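Local coordinates for Lmo2445 protein (Listeria monocytogenes EGD-e, PDB 5HZL), which is of unknown function but, as a secreted, calcium-binding internalin-like protein with leucine-rich repeats, may take part in protein recognition, at residues G159-E163 with D164-N168; I183-E187 with D188-S192; V220-P223 with F224-Q227. One frame throughout, in Å; residues are numbered along the deposited sequence.

Contact 1: residues G159-E163 with D164-N168; sequences GYIAE and DIWMN. With CA (calcium ion), chain D.
A type I beta turn from Ala162 to Ile165 folds Ile161 and Ala162 against Ile165, in the loop that leads from strand 158-159 to strand 174-176. The ethyl arm of Ile165 does most of the touching. Its terminal CD1 lies 4.0 Å from Ile161 CB, the two side chains crossing at about a right angle, while Ile165 CG2 rests 3.9 Å from Ala162 CB. With CG1 of Ile165 set between the backbone N and the carbonyl carbon (chi1 71°) and the arm extended beyond it, CD1 reaches over the centre of one face of the Trp166 ring. Ile161 CD1 meets the same indole obliquely, 4.2 Å from Trp166 CZ3. The loop belongs to the leucine-rich-repeat part, whose parallel strands include 174-176; the indole touches Leu177, its NE1 donates to Pro139 O, and its ring meets that of Phe141.

Outside the apolar cluster, the turn carries polar groups. Asp164 has CG between N and the carbonyl carbon (chi1 60°), which brings OD1 to 3.4 Å from Ala162 CB. Water 1 donates to two backbone oxygens, at 2.7 Å from Glu163 O and 2.9 Å from Ile165 O, tying the middle of the turn to its last residue. The extended side chain of Glu163 carries its carboxylate off from the 164-168 segment. This carboxylate binds a calcium ion through one oxygen, Glu163 OE1 standing 2.5 Å from the metal and OE2 farther off at 3.4 Å; Glu187 OE2 supplies the other protein ligand. The ion would be expected to offset the charge of these neighbouring carboxylates. Tyr261 and Gln227 lie against the Glu163 side chain.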
ATOM      1  N   GLY A 159       0.757   7.125  -7.862  1.00 41.40           N
ATOM      2  CA  GLY A 159       0.569   7.054  -9.295  1.00 41.89           C
ATOM      3  C   GLY A 159      -0.804   6.645  -9.745  1.00 41.93           C
ATOM      4  O   GLY A 159      -1.789   6.816  -9.030  1.00 41.46           O
ATOM      5  N   TYR A 160      -0.842   6.105 -10.954  1.00 42.52           N
ATOM      6  CA  TYR A 160      -2.058   5.660 -11.584  1.00 44.42           C
ATOM      7  C   TYR A 160      -2.363   4.186 -11.315  1.00 45.33           C
ATOM      8  O   TYR A 160      -1.456   3.367 -11.297  1.00 45.29           O
ATOM      9  CB  TYR A 160      -1.909   5.864 -13.110  1.00 45.63           C
ATOM     10  CG  TYR A 160      -3.110   5.434 -13.933  1.00 45.78           C
ATOM     11  CD1 TYR A 160      -4.147   6.324 -14.208  1.00 46.02           C
ATOM     12  CD2 TYR A 160      -3.206   4.144 -14.432  1.00 46.33           C
ATOM     13  CE1 TYR A 160      -5.252   5.937 -14.948  1.00 46.73           C
ATOM     14  CE2 TYR A 160      -4.304   3.747 -15.177  1.00 47.53           C
ATOM     15  CZ  TYR A 160      -5.322   4.645 -15.430  1.00 47.39           C
ATOM     16  OH  TYR A 160      -6.397   4.237 -16.168  1.00 48.09           O
ATOM     17  N   ILE A 161      -3.640   3.869 -11.104  1.00 47.72           N
ATOM     18  CA  ILE A 161      -4.082   2.479 -10.940  1.00 49.85           C
ATOM     19  C   ILE A 161      -5.277   2.241 -11.854  1.00 50.60           C
ATOM     20  O   ILE A 161      -6.140   3.107 -12.008  1.00 49.81           O
ATOM     21  CB  ILE A 161      -4.379   2.053  -9.496  1.00 51.31           C
ATOM     22  CG1 ILE A 161      -5.538   2.821  -8.874  1.00 52.09           C
ATOM     23  CG2 ILE A 161      -3.127   2.230  -8.653  1.00 52.65           C
ATOM     24  CD1 ILE A 161      -5.833   2.318  -7.478  1.00 51.92           C
ATOM     25  N   ALA A 162      -5.302   1.055 -12.448  1.00 51.83           N
ATOM     26  CA  ALA A 162      -6.335   0.679 -13.389  1.00 54.15           C
ATOM     27  C   ALA A 162      -7.738   0.621 -12.791  1.00 56.34           C
ATOM     28  O   ALA A 162      -7.912   0.366 -11.604  1.00 56.66           O
ATOM     29  CB  ALA A 162      -5.974  -0.649 -14.037  1.00 53.85           C
ATOM     30  N   GLU A 163      -8.730   0.886 -13.639  1.00 60.32           N
ATOM     31  CA  GLU A 163     -10.126   0.834 -13.243  1.00 62.60           C
ATOM     32  C   GLU A 163     -10.492  -0.579 -12.795  1.00 62.13           C
ATOM     33  O   GLU A 163     -11.255  -0.738 -11.853  1.00 60.22           O
ATOM     34  CB  GLU A 163     -11.075   1.290 -14.386  1.00 65.18           C
ATOM     35  CG  GLU A 163     -10.965   2.767 -14.784  1.00 66.87           C
ATOM     36  CD  GLU A 163     -12.011   3.234 -15.820  1.00 71.94           C
ATOM     37  OE1 GLU A 163     -12.092   4.460 -16.085  1.00 71.92           O
ATOM     38  OE2 GLU A 163     -12.777   2.408 -16.377  1.00 75.85           O
ATOM     39  N   ASP A 164      -9.909  -1.583 -13.451  1.00 64.92           N
ATOM     40  CA  ASP A 164     -10.205  -3.009 -13.171  1.00 69.26           C
ATOM     41  C   ASP A 164      -9.378  -3.790 -12.110  1.00 68.63           C
ATOM     42  O   ASP A 164      -9.595  -5.003 -11.949  1.00 69.19           O
ATOM     43  CB  ASP A 164     -10.311  -3.815 -14.502  1.00 72.72           C
ATOM     44  CG  ASP A 164      -9.030  -3.795 -15.353  1.00 75.11           C
ATOM     45  OD1 ASP A 164      -7.980  -3.301 -14.902  1.00 76.98           O
ATOM     46  OD2 ASP A 164      -9.085  -4.291 -16.499  1.00 79.48           O
ATOM     47  N   ILE A 165      -8.474  -3.150 -11.366  1.00 66.02           N
ATOM     48  CA  ILE A 165      -7.747  -3.937 -10.362  1.00 65.48           C
ATOM     49  C   ILE A 165      -8.652  -4.282  -9.181  1.00 62.87           C
ATOM     50  O   ILE A 165      -9.656  -3.609  -8.912  1.00 62.75           O
ATOM     51  CB  ILE A 165      -6.432  -3.308  -9.829  1.00 67.60           C
ATOM     52  CG1 ILE A 165      -6.671  -2.098  -8.923  1.00 68.55           C
ATOM     53  CG2 ILE A 165      -5.483  -2.976 -10.980  1.00 71.10           C
ATOM     54  CD1 ILE A 165      -5.383  -1.633  -8.275  1.00 69.73           C
ATOM     55  N   TRP A 166      -8.251  -5.343  -8.493  1.00 58.64           N
ATOM     56  CA  TRP A 166      -8.923  -5.877  -7.329  1.00 55.74           C
ATOM     57  C   TRP A 166     -10.346  -6.418  -7.608  1.00 56.74           C
ATOM     58  O   TRP A 166     -11.242  -6.363  -6.752  1.00 55.17           O
ATOM     59  CB  TRP A 166      -8.857  -4.887  -6.149  1.00 53.99           C
ATOM     60  CG  TRP A 166      -7.442  -4.413  -5.820  1.00 51.40           C
ATOM     61  CD1 TRP A 166      -6.313  -5.187  -5.754  1.00 50.97           C
ATOM     62  CD2 TRP A 166      -7.043  -3.097  -5.410  1.00 49.86           C
ATOM     63  NE1 TRP A 166      -5.231  -4.422  -5.400  1.00 49.03           N
ATOM     64  CE2 TRP A 166      -5.651  -3.138  -5.170  1.00 48.53           C
ATOM     65  CE3 TRP A 166      -7.719  -1.880  -5.244  1.00 49.42           C
ATOM     66  CZ2 TRP A 166      -4.926  -2.007  -4.771  1.00 46.83           C
ATOM     67  CZ3 TRP A 166      -6.998  -0.762  -4.850  1.00 47.66           C
ATOM     68  CH2 TRP A 166      -5.612  -0.836  -4.619  1.00 46.94           C
HETATM   69  N   MSE A 167     -10.516  -6.978  -8.807  1.00 58.49           N
HETATM   70  CA  MSE A 167     -11.781  -7.575  -9.239  1.00 61.04           C
HETATM   71  C   MSE A 167     -11.673  -9.073  -9.279  1.00 62.99           C
HETATM   72  O   MSE A 167     -12.534  -9.760  -9.827  1.00 65.94           O
HETATM   73  CB  MSE A 167     -12.103  -7.031 -10.616  1.00 62.67           C
HETATM   74  CG  MSE A 167     -12.466  -5.559 -10.530  1.00 63.19           C
HETATM   75 SE   MSE A 167     -14.184  -5.376  -9.591  1.00 65.99          SE
HETATM   76  CE  MSE A 167     -15.409  -5.974 -11.019  1.00 68.13           C
ATOM     77  N   ASN A 168     -10.609  -9.581  -8.669  1.00 63.19           N
ATOM     78  CA  ASN A 168     -10.312 -11.004  -8.589  1.00 64.73           C
ATOM     79  C   ASN A 168     -10.572 -11.592  -7.171  1.00 62.47           C
ATOM     80  O   ASN A 168     -10.163 -12.720  -6.902  1.00 60.89           O
ATOM     81  CB  ASN A 168      -8.825 -11.201  -8.973  1.00 66.34           C
ATOM     82  CG  ASN A 168      -7.847 -10.426  -8.048  1.00 66.42           C
ATOM     83  OD1 ASN A 168      -8.172  -9.343  -7.527  1.00 64.47           O
ATOM     84  ND2 ASN A 168      -6.640 -10.979  -7.856  1.00 66.70           N
TER
HETATM   85 CA    CA D 403     -14.418   5.434 -16.462  1.00 79.75          CA
HETATM   86  O   HOH W   1     -11.628  -1.508  -9.248  1.00 50.20           O

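Contact 2: residues I183-E187 with D188-S192; sequences ISIPE and DIFLS. With CA (calcium ion), chain D.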
ATOM      1  N   ILE A 183      -3.554   9.187  -8.302  1.00 40.99           N
ATOM      2  CA  ILE A 183      -4.085  10.196  -9.227  1.00 42.09           C
ATOM      3  C   ILE A 183      -5.225   9.618 -10.048  1.00 43.03           C
ATOM      4  O   ILE A 183      -5.678  10.212 -11.024  1.00 44.56           O
ATOM      5  CB  ILE A 183      -2.992  10.701 -10.201  1.00 42.77           C
ATOM      6  CG1 ILE A 183      -2.558   9.606 -11.196  1.00 43.37           C
ATOM      7  CG2 ILE A 183      -1.808  11.222  -9.404  1.00 42.70           C
ATOM      8  CD1 ILE A 183      -1.642  10.084 -12.293  1.00 44.02           C
ATOM      9  N   SER A 184      -5.700   8.468  -9.617  1.00 43.56           N
ATOM     10  CA  SER A 184      -6.713   7.741 -10.322  1.00 45.36           C
ATOM     11  C   SER A 184      -7.555   6.979  -9.313  1.00 45.65           C
ATOM     12  O   SER A 184      -7.136   6.802  -8.167  1.00 44.83           O
ATOM     13  CB  SER A 184      -5.963   6.780 -11.238  1.00 46.43           C
ATOM     14  OG  SER A 184      -6.808   5.861 -11.893  1.00 49.63           O
ATOM     15  N   ILE A 185      -8.726   6.523  -9.746  1.00 45.98           N
ATOM     16  CA  ILE A 185      -9.628   5.780  -8.897  1.00 46.75           C
ATOM     17  C   ILE A 185      -9.838   4.350  -9.414  1.00 49.12           C
ATOM     18  O   ILE A 185      -9.995   4.150 -10.628  1.00 50.91           O
ATOM     19  CB  ILE A 185     -11.020   6.464  -8.847  1.00 47.74           C
ATOM     20  CG1 ILE A 185     -10.901   7.908  -8.349  1.00 47.65           C
ATOM     21  CG2 ILE A 185     -12.009   5.688  -7.963  1.00 47.65           C
ATOM     22  CD1 ILE A 185     -12.228   8.649  -8.256  1.00 48.47           C
ATOM     23  N   PRO A 186      -9.830   3.348  -8.502  1.00 50.01           N
ATOM     24  CA  PRO A 186     -10.148   1.977  -8.911  1.00 52.23           C
ATOM     25  C   PRO A 186     -11.683   1.919  -9.023  1.00 54.61           C
ATOM     26  O   PRO A 186     -12.365   1.472  -8.108  1.00 54.51           O
ATOM     27  CB  PRO A 186      -9.619   1.130  -7.757  1.00 50.61           C
ATOM     28  CG  PRO A 186      -9.652   2.029  -6.580  1.00 49.12           C
ATOM     29  CD  PRO A 186      -9.429   3.416  -7.085  1.00 48.68           C
ATOM     30  N   GLU A 187     -12.206   2.394 -10.149  1.00 57.62           N
ATOM     31  CA  GLU A 187     -13.652   2.461 -10.364  1.00 60.38           C
ATOM     32  C   GLU A 187     -14.465   1.187 -10.242  1.00 60.04           C
ATOM     33  O   GLU A 187     -15.451   1.166  -9.514  1.00 60.07           O
ATOM     34  CB  GLU A 187     -13.981   3.100 -11.715  1.00 64.06           C
ATOM     35  CG  GLU A 187     -13.635   4.570 -11.787  1.00 65.66           C
ATOM     36  CD  GLU A 187     -14.174   5.230 -13.035  1.00 69.09           C
ATOM     37  OE1 GLU A 187     -14.412   6.453 -12.973  1.00 70.14           O
ATOM     38  OE2 GLU A 187     -14.386   4.536 -14.066  1.00 71.86           O
ATOM     39  N   ASP A 188     -14.066   0.143 -10.960  1.00 59.43           N
ATOM     40  CA  ASP A 188     -14.824  -1.110 -10.945  1.00 60.12           C
ATOM     41  C   ASP A 188     -15.220  -1.602  -9.559  1.00 59.46           C
ATOM     42  O   ASP A 188     -16.408  -1.828  -9.303  1.00 60.74           O
ATOM     43  CB  ASP A 188     -14.083  -2.241 -11.674  1.00 60.76           C
ATOM     44  CG  ASP A 188     -13.949  -2.011 -13.174  1.00 61.14           C
ATOM     45  OD1 ASP A 188     -14.121  -0.878 -13.661  1.00 61.01           O
ATOM     46  OD2 ASP A 188     -13.659  -3.004 -13.870  1.00 62.52           O
ATOM     47  N   ILE A 189     -14.234  -1.738  -8.674  1.00 57.41           N
ATOM     48  CA  ILE A 189     -14.479  -2.245  -7.325  1.00 57.02           C
ATOM     49  C   ILE A 189     -15.423  -1.348  -6.511  1.00 57.43           C
ATOM     50  O   ILE A 189     -16.288  -1.874  -5.803  1.00 57.38           O
ATOM     51  CB  ILE A 189     -13.157  -2.558  -6.570  1.00 56.28           C
ATOM     52  CG1 ILE A 189     -13.405  -3.451  -5.347  1.00 56.34           C
ATOM     53  CG2 ILE A 189     -12.397  -1.290  -6.214  1.00 55.68           C
ATOM     54  CD1 ILE A 189     -13.985  -4.814  -5.684  1.00 57.92           C
ATOM     55  N   PHE A 190     -15.289  -0.020  -6.609  1.00 57.09           N
ATOM     56  CA  PHE A 190     -16.205   0.856  -5.868  1.00 58.11           C
ATOM     57  C   PHE A 190     -17.625   0.846  -6.431  1.00 60.35           C
ATOM     58  O   PHE A 190     -18.585   0.982  -5.675  1.00 61.22           O
ATOM     59  CB  PHE A 190     -15.714   2.302  -5.761  1.00 58.20           C
ATOM     60  CG  PHE A 190     -14.448   2.469  -4.976  1.00 57.58           C
ATOM     61  CD1 PHE A 190     -14.297   1.883  -3.722  1.00 58.42           C
ATOM     62  CD2 PHE A 190     -13.450   3.298  -5.432  1.00 57.42           C
ATOM     63  CE1 PHE A 190     -13.137   2.052  -2.985  1.00 57.93           C
ATOM     64  CE2 PHE A 190     -12.290   3.481  -4.690  1.00 57.95           C
ATOM     65  CZ  PHE A 190     -12.131   2.857  -3.464  1.00 57.05           C
ATOM     66  N   LEU A 191     -17.753   0.679  -7.745  1.00 61.80           N
ATOM     67  CA  LEU A 191     -19.064   0.651  -8.410  1.00 63.86           C
ATOM     68  C   LEU A 191     -19.754  -0.710  -8.414  1.00 65.22           C
ATOM     69  O   LEU A 191     -20.945  -0.782  -8.707  1.00 67.92           O
ATOM     70  CB  LEU A 191     -18.945   1.148  -9.853  1.00 64.59           C
ATOM     71  CG  LEU A 191     -18.434   2.578 -10.045  1.00 63.71           C
ATOM     72  CD1 LEU A 191     -18.333   2.867 -11.536  1.00 64.43           C
ATOM     73  CD2 LEU A 191     -19.325   3.599  -9.349  1.00 63.89           C
ATOM     74  N   SER A 192     -19.025  -1.777  -8.103  1.00 64.65           N
ATOM     75  CA  SER A 192     -19.606  -3.127  -8.085  1.00 66.48           C
ATOM     76  C   SER A 192     -20.568  -3.355  -6.924  1.00 67.34           C
ATOM     77  O   SER A 192     -21.360  -4.282  -6.967  1.00 66.89           O
ATOM     78  CB  SER A 192     -18.500  -4.174  -7.977  1.00 66.37           C
ATOM     79  OG  SER A 192     -17.799  -4.023  -6.749  1.00 65.44           O
TER
HETATM   80 CA    CA D 403     -14.418   5.434 -16.462  1.00 79.75          CA
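Glu187 O accepts the backbone N-H of Leu191 at 2.9 Å, which closes the first turn of helix 187-191; the side chain of Leu191 lies beside the same oxygen. Pro186 takes the N-cap position and is also the centre of an inverse gamma turn, marked by a weak bond from Glu187 N to Ile185 O. Its ring meets Phe190, with Pro186 CG 3.6 Å from Phe190 CE2. Ile185 CG2 comes to the edge of that phenyl ring, near its plane, 3.8 Å from Phe190 CD2. Ile189 CG2 packs 4.0 Å from Pro186 CB. The Glu187 side chain runs extended beyond CG to calcium, bound by OE2 at 2.6 Å. Its other oxygen, OE1, faces Asp230 OD2, a close pair of like charges that the ion may help to offset. The loop before helix 187-191 lies between the leucine-rich-repeat part and the C-terminal domain: Ile183 bonds by its backbone with Gly159 on the repeat side and with Phe224 on the other, and Ile185 and Glu187 touch helix 223-227.

Contact 3: residues V220-P223 with F224-Q227; sequences VFVP and FIYQ
This is a buried strand-to-helix turn, where strand 219-221 gives way to the short helix 223-227 in the C-terminal domain, a family grouped with the immunoglobulin-like E-set folds. Val222 and Pro223 lead into the helix, and their carbonyls meet its first amides. Pro223 O accepts Gln227 N at 3.0 Å, the regular i to i+4 helical link, and takes a weak second bond from Tyr226 N. One residue earlier, Val222 O receives Ile225 N at 3.2 Å, an i to i+3 bond.

The apolar part of the turn is made by Val222 and Ile225. Val222 holds CG1 opposite its own backbone N (chi1 -166°), which places that methyl 3.7 Å from Ile225 CG1, with Ile225 CD1 close to both Val222 CB and CG1. These two side chains continue into the mixed sheet: Val222 onto Tyr292 and Phe294 of strand 290-298, Ile225 onto Ile279 and Leu281 of strand 273-281. Pro223 CD sits above the centre of one face of the Phe221 ring. The edge of the Tyr226 ring is turned to the bend, CD1 standing 3.6 Å from Val222 O.

The Gln227 side chain runs extended beyond CG alongside Pro223, with CG 3.3 Å from Pro223 O. Its amide OE1, 3.9 Å from Pro223 CB, accepts a hydrogen bond from Ile185 N and a weak one from Ser184 OG.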
ATOM      1  N   VAL A 220      -1.767  19.121 -17.637  1.00 55.40           N
ATOM      2  CA  VAL A 220      -1.415  18.023 -16.717  1.00 53.20           C
ATOM      3  C   VAL A 220      -2.349  16.807 -16.819  1.00 52.67           C
ATOM      4  O   VAL A 220      -3.520  16.963 -17.170  1.00 54.46           O
ATOM      5  CB  VAL A 220      -1.405  18.544 -15.266  1.00 51.37           C
ATOM      6  CG1 VAL A 220      -0.338  19.617 -15.116  1.00 51.79           C
ATOM      7  CG2 VAL A 220      -2.765  19.109 -14.854  1.00 51.13           C
ATOM      8  N   PHE A 221      -1.827  15.617 -16.489  1.00 51.16           N
ATOM      9  CA  PHE A 221      -2.572  14.326 -16.540  1.00 49.08           C
ATOM     10  C   PHE A 221      -3.128  14.008 -15.163  1.00 48.05           C
ATOM     11  O   PHE A 221      -2.364  13.601 -14.281  1.00 47.93           O
ATOM     12  CB  PHE A 221      -1.634  13.206 -17.027  1.00 48.24           C
ATOM     13  CG  PHE A 221      -2.253  11.837 -17.047  1.00 47.54           C
ATOM     14  CD1 PHE A 221      -3.202  11.500 -17.998  1.00 48.11           C
ATOM     15  CD2 PHE A 221      -1.845  10.857 -16.142  1.00 47.00           C
ATOM     16  CE1 PHE A 221      -3.760  10.231 -18.029  1.00 47.81           C
ATOM     17  CE2 PHE A 221      -2.401   9.586 -16.171  1.00 46.66           C
ATOM     18  CZ  PHE A 221      -3.359   9.273 -17.114  1.00 47.25           C
ATOM     19  N   VAL A 222      -4.445  14.189 -14.977  1.00 47.30           N
ATOM     20  CA  VAL A 222      -5.081  13.958 -13.678  1.00 46.00           C
ATOM     21  C   VAL A 222      -6.419  13.232 -13.832  1.00 45.33           C
ATOM     22  O   VAL A 222      -7.488  13.861 -13.779  1.00 45.14           O
ATOM     23  CB  VAL A 222      -5.321  15.298 -12.930  1.00 47.71           C
ATOM     24  CG1 VAL A 222      -5.649  15.018 -11.454  1.00 47.95           C
ATOM     25  CG2 VAL A 222      -4.100  16.213 -13.007  1.00 47.48           C
ATOM     26  N   PRO A 223      -6.378  11.899 -14.007  1.00 45.17           N
ATOM     27  CA  PRO A 223      -7.604  11.121 -14.175  1.00 45.98           C
ATOM     28  C   PRO A 223      -8.635  11.252 -13.065  1.00 46.71           C
ATOM     29  O   PRO A 223      -9.828  11.160 -13.341  1.00 47.10           O
ATOM     30  CB  PRO A 223      -7.097   9.687 -14.254  1.00 45.61           C
ATOM     31  CG  PRO A 223      -5.759   9.820 -14.849  1.00 46.17           C
ATOM     32  CD  PRO A 223      -5.187  11.069 -14.250  1.00 45.72           C
ATOM     33  N   PHE A 224      -8.172  11.469 -11.838  1.00 47.31           N
ATOM     34  CA  PHE A 224      -9.058  11.601 -10.682  1.00 48.43           C
ATOM     35  C   PHE A 224     -10.135  12.672 -10.879  1.00 50.28           C
ATOM     36  O   PHE A 224     -11.294  12.459 -10.519  1.00 49.96           O
ATOM     37  CB  PHE A 224      -8.236  11.905  -9.415  1.00 48.49           C
ATOM     38  CG  PHE A 224      -9.077  12.059  -8.173  1.00 49.74           C
ATOM     39  CD1 PHE A 224      -9.581  13.301  -7.812  1.00 49.77           C
ATOM     40  CD2 PHE A 224      -9.376  10.960  -7.372  1.00 49.69           C
ATOM     41  CE1 PHE A 224     -10.364  13.445  -6.683  1.00 50.52           C
ATOM     42  CE2 PHE A 224     -10.157  11.102  -6.238  1.00 50.13           C
ATOM     43  CZ  PHE A 224     -10.653  12.344  -5.895  1.00 50.76           C
ATOM     44  N   ILE A 225      -9.742  13.813 -11.445  1.00 51.62           N
ATOM     45  CA  ILE A 225     -10.668  14.926 -11.687  1.00 53.89           C
ATOM     46  C   ILE A 225     -11.915  14.493 -12.463  1.00 54.29           C
ATOM     47  O   ILE A 225     -13.038  14.855 -12.115  1.00 57.01           O
ATOM     48  CB  ILE A 225      -9.967  16.087 -12.440  1.00 55.65           C
ATOM     49  CG1 ILE A 225      -8.911  16.732 -11.537  1.00 55.51           C
ATOM     50  CG2 ILE A 225     -10.968  17.165 -12.856  1.00 58.00           C
ATOM     51  CD1 ILE A 225      -8.063  17.784 -12.221  1.00 56.24           C
ATOM     52  N   TYR A 226     -11.708  13.700 -13.498  1.00 51.88           N
ATOM     53  CA  TYR A 226     -12.798  13.254 -14.338  1.00 52.01           C
ATOM     54  C   TYR A 226     -13.542  12.046 -13.774  1.00 50.77           C
ATOM     55  O   TYR A 226     -14.760  11.994 -13.838  1.00 53.23           O
ATOM     56  CB  TYR A 226     -12.252  12.986 -15.734  1.00 52.28           C
ATOM     57  CG  TYR A 226     -11.571  14.199 -16.329  1.00 51.74           C
ATOM     58  CD1 TYR A 226     -10.238  14.477 -16.047  1.00 50.15           C
ATOM     59  CD2 TYR A 226     -12.258  15.067 -17.175  1.00 53.96           C
ATOM     60  CE1 TYR A 226      -9.610  15.583 -16.590  1.00 51.08           C
ATOM     61  CE2 TYR A 226     -11.635  16.175 -17.733  1.00 53.97           C
ATOM     62  CZ  TYR A 226     -10.312  16.429 -17.436  1.00 52.19           C
ATOM     63  OH  TYR A 226      -9.672  17.518 -17.973  1.00 51.28           O
ATOM     64  N   GLN A 227     -12.812  11.084 -13.228  1.00 48.80           N
ATOM     65  CA  GLN A 227     -13.407   9.875 -12.643  1.00 47.90           C
ATOM     66  C   GLN A 227     -14.319  10.192 -11.455  1.00 48.77           C
ATOM     67  O   GLN A 227     -15.309   9.500 -11.231  1.00 50.28           O
ATOM     68  CB  GLN A 227     -12.308   8.912 -12.223  1.00 46.02           C
ATOM     69  CG  GLN A 227     -11.515   8.374 -13.402  1.00 46.54           C
ATOM     70  CD  GLN A 227     -10.320   7.528 -12.997  1.00 45.62           C
ATOM     71  OE1 GLN A 227      -9.647   7.788 -11.997  1.00 44.75           O
ATOM     72  NE2 GLN A 227     -10.041   6.520 -13.790  1.00 46.57           N
TER

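All three contacts are local bends, but they differ in burial and chemistry. The touching residues of contact 3 are all buried, largely against the C-terminal sheet, whereas contacts 1 and 2 are partly buried and each lends one glutamate to the same calcium ion. Contact 1 has no direct hydrogen bond across its turn and relies on apolar packing and a water; contacts 2 and 3 use helical backbone bonds. Contacts 1 and 2, their centres about 7 Å apart, occupy successive loops, with Ser184 OG hydrogen-bonded to Ile161 O. Contact 1 also reaches contact 3 directly, where the Tyr160 ring packs on Pro223.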